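Local coordinates for protein uronate isomerase (Caulobacter crescentus, PDB 2Q01) that catalyses the interconversion of D-glucuronate and D-fructuronate, and of D-galacturonate and D-tagaturonate, in bacterial uronate metabolism, at residues B[183-195]-B[470-482]. Numbering follows the deposited sequence.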
# COMPACT_ATOMS: atom_id res chain seq x y z
N ALA B 183 20.87 37.28 -16.21
CA ALA B 183 20.34 38.61 -15.92
C ALA B 183 20.03 38.81 -14.44
O ALA B 183 20.12 39.92 -13.94
CB ALA B 183 19.11 38.88 -16.76
N ILE B 184 19.67 37.72 -13.77
CA ILE B 184 19.39 37.74 -12.34
C ILE B 184 20.67 37.99 -11.56
O ILE B 184 20.71 38.83 -10.66
CB ILE B 184 18.69 36.43 -11.86
CG1 ILE B 184 17.20 36.46 -12.22
CG2 ILE B 184 18.85 36.23 -10.35
CD1 ILE B 184 16.53 35.09 -12.24
N ARG B 185 21.73 37.26 -11.91
CA ARG B 185 23.01 37.40 -11.23
C ARG B 185 23.60 38.79 -11.42
O ARG B 185 24.10 39.40 -10.47
CB ARG B 185 24.00 36.34 -11.73
CG ARG B 185 23.40 34.95 -11.89
CD ARG B 185 24.48 33.89 -11.98
NE ARG B 185 25.04 33.80 -13.32
CZ ARG B 185 24.45 33.19 -14.34
NH1 ARG B 185 25.04 33.16 -15.53
NH2 ARG B 185 23.27 32.61 -14.18
N GLU B 186 23.53 39.29 -12.64
CA GLU B 186 24.21 40.54 -13.01
C GLU B 186 23.56 41.77 -12.38
O GLU B 186 24.20 42.81 -12.24
CB GLU B 186 24.26 40.69 -14.53
CG GLU B 186 25.34 39.86 -15.19
CD GLU B 186 25.48 40.19 -16.66
OE1 GLU B 186 24.56 39.85 -17.44
OE2 GLU B 186 26.51 40.78 -17.03
N SER B 187 22.28 41.64 -12.01
CA SER B 187 21.55 42.73 -11.35
C SER B 187 22.00 42.90 -9.91
O SER B 187 22.63 42.01 -9.33
CB SER B 187 20.04 42.48 -11.41
OG SER B 187 19.65 41.44 -10.53
N GLY B 188 21.66 44.06 -9.33
CA GLY B 188 22.02 44.38 -7.94
C GLY B 188 21.27 43.57 -6.90
O GLY B 188 21.74 43.42 -5.77
N TRP B 189 20.10 43.06 -7.29
CA TRP B 189 19.28 42.16 -6.49
C TRP B 189 20.04 40.87 -6.19
O TRP B 189 20.69 40.30 -7.07
CB TRP B 189 18.01 41.84 -7.25
CG TRP B 189 16.98 41.07 -6.49
CD1 TRP B 189 16.27 41.50 -5.40
CD2 TRP B 189 16.50 39.75 -6.78
NE1 TRP B 189 15.39 40.53 -4.99
CE2 TRP B 189 15.51 39.44 -5.82
CE3 TRP B 189 16.81 38.80 -7.77
CZ2 TRP B 189 14.83 38.22 -5.81
CZ3 TRP B 189 16.13 37.59 -7.76
CH2 TRP B 189 15.15 37.31 -6.79
N GLY B 190 19.97 40.42 -4.94
CA GLY B 190 20.81 39.32 -4.46
C GLY B 190 20.13 37.98 -4.29
O GLY B 190 20.62 37.11 -3.57
N GLY B 191 18.99 37.81 -4.96
CA GLY B 191 18.23 36.56 -4.90
C GLY B 191 18.95 35.41 -5.58
O GLY B 191 19.44 35.55 -6.71
N HIS B 192 19.01 34.28 -4.88
CA HIS B 192 19.73 33.10 -5.34
C HIS B 192 18.77 32.22 -6.13
O HIS B 192 18.26 31.22 -5.62
CB HIS B 192 20.36 32.38 -4.15
CG HIS B 192 21.26 31.24 -4.51
ND1 HIS B 192 21.05 29.95 -4.07
CD2 HIS B 192 22.40 31.19 -5.25
CE1 HIS B 192 22.00 29.16 -4.52
NE2 HIS B 192 22.84 29.89 -5.24
N VAL B 193 18.51 32.63 -7.36
CA VAL B 193 17.71 31.84 -8.29
C VAL B 193 18.67 31.05 -9.18
O VAL B 193 19.45 31.62 -9.95
CB VAL B 193 16.77 32.72 -9.14
CG1 VAL B 193 16.00 31.86 -10.14
CG2 VAL B 193 15.80 33.49 -8.24
N ILE B 194 18.63 29.73 -9.04
CA ILE B 194 19.51 28.84 -9.80
C ILE B 194 18.70 27.94 -10.73
O ILE B 194 17.48 28.05 -10.83
CB ILE B 194 20.44 28.00 -8.89
CG1 ILE B 194 19.63 27.15 -7.90
CG2 ILE B 194 21.41 28.91 -8.15
CD1 ILE B 194 20.44 26.08 -7.21
N THR B 195 19.40 27.04 -11.42
CA THR B 195 18.77 26.17 -12.40
C THR B 195 19.02 24.69 -12.09
O THR B 195 19.74 24.35 -11.15
CB THR B 195 19.23 26.53 -13.84
OG1 THR B 195 18.60 25.66 -14.78
CG2 THR B 195 20.75 26.44 -13.98
N TYR B 470 21.83 18.86 -1.58
CA TYR B 470 21.88 19.60 -2.84
C TYR B 470 23.12 20.48 -2.95
O TYR B 470 23.15 21.38 -3.78
CB TYR B 470 20.61 20.43 -3.02
CG TYR B 470 19.41 19.59 -3.36
CD1 TYR B 470 18.58 19.09 -2.36
CD2 TYR B 470 19.11 19.29 -4.69
CE1 TYR B 470 17.49 18.30 -2.68
CE2 TYR B 470 18.02 18.50 -5.01
CZ TYR B 470 17.21 18.02 -4.01
OH TYR B 470 16.13 17.25 -4.34
N LYS B 471 24.12 20.22 -2.11
CA LYS B 471 25.42 20.90 -2.14
C LYS B 471 25.31 22.44 -2.19
O LYS B 471 26.01 23.11 -2.94
CB LYS B 471 26.30 20.34 -3.27
CG LYS B 471 26.55 18.83 -3.18
CD LYS B 471 27.28 18.32 -4.42
CE LYS B 471 27.60 16.83 -4.31
NZ LYS B 471 28.47 16.35 -5.43
N LEU B 472 24.40 22.96 -1.36
CA LEU B 472 24.06 24.38 -1.33
C LEU B 472 24.86 25.16 -0.28
O LEU B 472 24.56 26.33 -0.00
CB LEU B 472 22.56 24.53 -1.07
CG LEU B 472 21.59 24.89 -2.20
CD1 LEU B 472 22.09 24.49 -3.56
CD2 LEU B 472 20.25 24.24 -1.94
N ASP B 473 25.88 24.51 0.28
CA ASP B 473 26.68 25.08 1.37
C ASP B 473 27.65 26.18 0.94
O ASP B 473 28.11 26.96 1.78
CB ASP B 473 27.42 23.97 2.12
CG ASP B 473 26.49 23.14 3.01
OD1 ASP B 473 26.74 21.92 3.16
OD2 ASP B 473 25.52 23.71 3.57
N GLN B 474 27.97 26.24 -0.35
CA GLN B 474 28.75 27.34 -0.89
C GLN B 474 27.84 28.30 -1.65
O GLN B 474 27.46 28.02 -2.78
CB GLN B 474 29.87 26.85 -1.82
CG GLN B 474 30.90 25.91 -1.19
CD GLN B 474 30.76 24.48 -1.67
OE1 GLN B 474 31.58 24.00 -2.45
NE2 GLN B 474 29.71 23.79 -1.23
N ARG B 475 27.49 29.41 -1.00
CA ARG B 475 26.79 30.50 -1.68
C ARG B 475 27.77 31.16 -2.64
O ARG B 475 28.93 31.39 -2.29
CB ARG B 475 26.28 31.55 -0.69
CG ARG B 475 25.06 31.14 0.12
CD ARG B 475 23.77 31.26 -0.67
NE ARG B 475 23.17 32.58 -0.59
CZ ARG B 475 21.86 32.81 -0.70
NH1 ARG B 475 21.37 34.04 -0.63
NH2 ARG B 475 21.03 31.80 -0.88
N PRO B 476 27.30 31.47 -3.86
CA PRO B 476 28.16 32.24 -4.76
C PRO B 476 28.16 33.72 -4.40
O PRO B 476 27.27 34.18 -3.67
CB PRO B 476 27.54 32.00 -6.14
CG PRO B 476 26.38 31.06 -5.93
CD PRO B 476 26.02 31.14 -4.50
N ASP B 477 29.15 34.45 -4.91
CA ASP B 477 29.34 35.87 -4.60
C ASP B 477 28.23 36.77 -5.15
O ASP B 477 27.98 37.85 -4.61
CB ASP B 477 30.70 36.35 -5.13
CG ASP B 477 31.86 35.51 -4.62
OD1 ASP B 477 32.75 36.07 -3.95
OD2 ASP B 477 31.89 34.29 -4.90
N TRP B 478 27.58 36.31 -6.22
CA TRP B 478 26.54 37.10 -6.90
C TRP B 478 25.20 37.16 -6.17
O TRP B 478 24.35 37.99 -6.50
CB TRP B 478 26.35 36.62 -8.35
CG TRP B 478 26.03 35.15 -8.54
CD1 TRP B 478 26.91 34.17 -8.91
CD2 TRP B 478 24.75 34.51 -8.41
NE1 TRP B 478 26.26 32.96 -9.01
CE2 TRP B 478 24.93 33.14 -8.71
CE3 TRP B 478 23.46 34.96 -8.08
CZ2 TRP B 478 23.88 32.22 -8.68
CZ3 TRP B 478 22.42 34.04 -8.05
CH2 TRP B 478 22.64 32.69 -8.35
N ALA B 479 25.02 36.27 -5.20
CA ALA B 479 23.83 36.23 -4.37
C ALA B 479 24.08 36.89 -3.00
O ALA B 479 25.21 37.28 -2.69
CB ALA B 479 23.36 34.79 -4.19
N ARG B 480 23.03 37.00 -2.20
CA ARG B 480 23.15 37.45 -0.81
C ARG B 480 23.89 36.42 0.03
O ARG B 480 23.94 35.24 -0.33
CB ARG B 480 21.76 37.65 -0.20
CG ARG B 480 21.06 38.90 -0.62
CD ARG B 480 19.60 38.77 -0.28
NE ARG B 480 18.79 39.61 -1.15
CZ ARG B 480 17.55 39.33 -1.54
NH1 ARG B 480 16.95 38.21 -1.15
NH2 ARG B 480 16.91 40.17 -2.34
N PRO B 481 24.50 36.87 1.15
CA PRO B 481 24.86 35.87 2.17
C PRO B 481 23.62 35.30 2.85
O PRO B 481 22.54 35.92 2.84
CB PRO B 481 25.72 36.67 3.15
CG PRO B 481 25.31 38.09 2.96
CD PRO B 481 24.94 38.23 1.52
N ALA B 482 23.76 34.11 3.43
CA ALA B 482 22.66 33.42 4.08
C ALA B 482 22.55 33.77 5.56
O ALA B 482 23.45 33.45 6.35
CB ALA B 482 22.80 31.92 3.90
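Arg185 lays its aliphatic chain over one face of the Trp478 indole. Arg185 CD makes a CH-pi contact, 3.5 Å from the centroid of the Trp478 five-membered ring. Pro476 CG lies on the opposite face. With Trp478 CG between its backbone N and carbonyl carbon (chi1 55°), the indole reaches toward strand 192-194, where its edge meets Gly191 O and Ile194 CG2, the latter 4.0 Å from Trp478 CH2. His192 CD2 lies 3.5 Å from Trp478 CH2, with the two ring planes 31° apart. Replacing Trp478 by alanine would probably leave a gap between Arg185 and His192 and deprive the arginine chain of its aromatic support. The contact places the C-terminal tail, after helix 451-469, against the end of helix 179-186, the loop after it and strand 192-194, which pairs in parallel with strand 165-169 in the barrel of this TIM-barrel-clan enzyme. Arg480 N donates to a lone pair of Gly190 O at 2.8 Å. His192 CB lies over one face of the Arg475 guanidinium, 3.4 Å from Arg475 NH2. That guanidinium grips Arg480 O side-on through NE and NH1, while NH2 hydrogen-bonds to Glu166 O. Thr167 OG1 is hydrogen-bonded to His192 ND1. Asp161 accepts a hydrogen bond from Trp189 NE1 and forms a salt bridge with Arg480 NH2, which probably explains how these two donors sit so close.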